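Local coordinates for protein apical membrane antigen 1 (Toxoplasma gondii, PDB 3ZLE) that probably takes part in host cell invasion as the ectoplasmic region of an apical membrane antigen found in sporozoites, at residues A[14-17]-A[18-22]. Sequence-based numbering, arbitrary orientation.
Sequences AFAD and FMKRF
Lys20 lays its aliphatic chain back over the preceding turn, where CG comes 3.1 Å from Ala16 O. Its CG stands anti to its own carbonyl carbon (chi1 -79°), which sends the chain back along the helix. Bends at chi3 and chi4 then bring NZ to 4.0 Å from Ala16 CB. Asp17 runs alongside and points the same way. Its OD1 meets Lys20 CE at 3.6 Å, while Asp17 OD1 and Lys20 NZ stay 4.7 Å apart. The opposite charges are therefore near each other but form no salt bridge. The contact lies on the short helix 13-20, near the N-terminus of the AMA1 ectoplasmic region. Lys20 N to Ala16 O (2.8 Å) and Met19 N to Phe15 O (2.9 Å) are nearly straight i to i+4 bonds. Phe18 N bonds to Ala14 O at 3.2 Å with a more bent angle of 140°, and also weakly to Phe15 O. The CB of Phe18 packs against both carbonyl oxygens. Its ring leads away to Leu347, Pro348 and Val223, and Phe22 CE2 lies above one face of the ring, offset toward its rim. Further along the chain, Arg21 CG passes 3.4 Å from Asp17 O, and its NH1 bonds to the carbonyl oxygens of Gln215 and Cys218. Phe15 leaves the helix in another direction and meets Phe377 edge-to-face.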
ATOM      1  N   ALA A  14     -10.347  19.572  10.082  1.00 35.92           N
ATOM      2  CA  ALA A  14     -10.202  18.185  10.470  1.00 27.41           C
ATOM      3  C   ALA A  14     -10.899  17.246   9.469  1.00 25.15           C
ATOM      4  O   ALA A  14     -10.412  16.165   9.206  1.00 23.75           O
ATOM      5  CB  ALA A  14     -10.707  17.954  11.903  1.00 25.80           C
ATOM      6  N   PHE A  15     -12.051  17.637   8.933  1.00 23.95           N
ATOM      7  CA  PHE A  15     -12.753  16.732   7.987  1.00 24.34           C
ATOM      8  C   PHE A  15     -11.965  16.675   6.675  1.00 25.25           C
ATOM      9  O   PHE A  15     -11.775  15.614   6.083  1.00 26.19           O
ATOM     10  CB  PHE A  15     -14.208  17.178   7.720  1.00 28.07           C
ATOM     11  CG  PHE A  15     -15.067  17.295   8.955  1.00 30.01           C
ATOM     12  CD1 PHE A  15     -14.855  16.495  10.064  1.00 28.67           C
ATOM     13  CD2 PHE A  15     -16.091  18.253   9.014  1.00 37.06           C
ATOM     14  CE1 PHE A  15     -15.618  16.672  11.221  1.00 29.59           C
ATOM     15  CE2 PHE A  15     -16.927  18.352  10.139  1.00 37.53           C
ATOM     16  CZ  PHE A  15     -16.677  17.568  11.248  1.00 29.02           C
ATOM     17  N   ALA A  16     -11.398  17.815   6.298  1.00 29.06           N
ATOM     18  CA  ALA A  16     -10.742  17.949   5.005  1.00 28.15           C
ATOM     19  C   ALA A  16      -9.418  17.231   5.061  1.00 23.39           C
ATOM     20  O   ALA A  16      -9.084  16.446   4.168  1.00 30.26           O
ATOM     21  CB  ALA A  16     -10.578  19.447   4.644  1.00 26.88           C
ATOM     22  N   ASP A  17      -8.792  17.273   6.219  1.00 27.59           N
ATOM     23  CA  ASP A  17      -7.525  16.531   6.410  1.00 23.93           C
ATOM     24  C   ASP A  17      -7.742  15.073   6.423  1.00 21.64           C
ATOM     25  O   ASP A  17      -6.891  14.295   6.032  1.00 23.08           O
ATOM     26  CB  ASP A  17      -6.847  16.958   7.728  1.00 28.77           C
ATOM     27  CG  ASP A  17      -6.219  18.307   7.640  1.00 26.78           C
ATOM     28  OD1 ASP A  17      -6.287  18.929   6.542  1.00 32.40           O
ATOM     29  OD2 ASP A  17      -5.749  18.813   8.687  1.00 38.58           O
ATOM     30  N   PHE A  18      -8.924  14.649   6.876  1.00 28.37           N
ATOM     31  CA  PHE A  18      -9.190  13.248   6.873  1.00 19.23           C
ATOM     32  C   PHE A  18      -9.483  12.754   5.463  1.00 17.37           C
ATOM     33  O   PHE A  18      -8.923  11.756   5.005  1.00 19.66           O
ATOM     34  CB  PHE A  18     -10.337  12.943   7.828  1.00 22.36           C
ATOM     35  CG  PHE A  18     -10.526  11.481   8.096  1.00 21.46           C
ATOM     36  CD1 PHE A  18      -9.751  10.822   9.050  1.00 21.24           C
ATOM     37  CD2 PHE A  18     -11.493  10.757   7.404  1.00 20.92           C
ATOM     38  CE1 PHE A  18      -9.970   9.463   9.322  1.00 20.08           C
ATOM     39  CE2 PHE A  18     -11.746   9.431   7.698  1.00 17.92           C
ATOM     40  CZ  PHE A  18     -11.000   8.792   8.695  1.00 22.26           C
ATOM     41  N   MET A  19     -10.301  13.507   4.730  1.00 19.78           N
ATOM     42  CA  MET A  19     -10.648  13.111   3.347  1.00 21.26           C
ATOM     43  C   MET A  19      -9.408  13.139   2.442  1.00 20.66           C
ATOM     44  O   MET A  19      -9.211  12.268   1.597  1.00 25.76           O
ATOM     45  CB  MET A  19     -11.743  14.061   2.799  1.00 21.86           C
ATOM     46  CG  MET A  19     -12.686  13.447   1.779  1.00 24.07           C
ATOM     47  SD  MET A  19     -13.566  11.974   2.361  1.00 30.47           S
ATOM     48  CE  MET A  19     -12.876  10.769   1.229  1.00 18.76           C
ATOM     49  N   LYS A  20      -8.577  14.175   2.596  1.00 25.03           N
ATOM     50  CA  LYS A  20      -7.362  14.323   1.741  1.00 25.06           C
ATOM     51  C   LYS A  20      -6.554  13.041   1.730  1.00 24.43           C
ATOM     52  O   LYS A  20      -5.858  12.737   0.746  1.00 27.25           O
ATOM     53  CB  LYS A  20      -6.454  15.416   2.288  1.00 27.81           C
ATOM     54  CG  LYS A  20      -6.857  16.826   1.977  1.00 29.61           C
ATOM     55  CD  LYS A  20      -5.812  17.789   2.557  1.00 47.22           C
ATOM     56  CE  LYS A  20      -6.420  19.127   2.982  1.00 55.54           C
ATOM     57  NZ  LYS A  20      -7.500  19.623   2.070  1.00 49.58           N
ATOM     58  N   ARG A  21      -6.563  12.339   2.852  1.00 22.29           N
ATOM     59  CA  ARG A  21      -5.696  11.177   3.014  1.00 21.92           C
ATOM     60  C   ARG A  21      -6.019  10.174   1.922  1.00 22.41           C
ATOM     61  O   ARG A  21      -5.217   9.271   1.639  1.00 26.03           O
ATOM     62  CB  ARG A  21      -5.961  10.492   4.348  1.00 20.70           C
ATOM     63  CG  ARG A  21      -5.597  11.199   5.608  1.00 24.14           C
ATOM     64  CD  ARG A  21      -6.043  10.261   6.796  1.00 22.65           C
ATOM     65  NE  ARG A  21      -5.655  10.729   8.129  1.00 17.14           N
ATOM     66  CZ  ARG A  21      -4.510  10.373   8.758  1.00 18.73           C
ATOM     67  NH1 ARG A  21      -3.593   9.664   8.122  1.00 15.43           N
ATOM     68  NH2 ARG A  21      -4.266  10.784  10.009  1.00 14.72           N
ATOM     69  N   PHE A  22      -7.260  10.197   1.448  1.00 25.15           N
ATOM     70  CA  PHE A  22      -7.723   9.124   0.559  1.00 22.79           C
ATOM     71  C   PHE A  22      -7.584   9.508  -0.908  1.00 27.15           C
ATOM     72  O   PHE A  22      -7.972   8.751  -1.823  1.00 27.77           O
ATOM     73  CB  PHE A  22      -9.167   8.665   0.968  1.00 21.01           C
ATOM     74  CG  PHE A  22      -9.248   8.182   2.393  1.00 18.50           C
ATOM     75  CD1 PHE A  22      -8.842   6.907   2.713  1.00 18.98           C
ATOM     76  CD2 PHE A  22      -9.512   9.079   3.438  1.00 17.54           C
ATOM     77  CE1 PHE A  22      -8.763   6.475   4.026  1.00 16.20           C
ATOM     78  CE2 PHE A  22      -9.499   8.655   4.744  1.00 19.59           C
ATOM     79  CZ  PHE A  22      -9.058   7.360   5.056  1.00 16.41           C
TER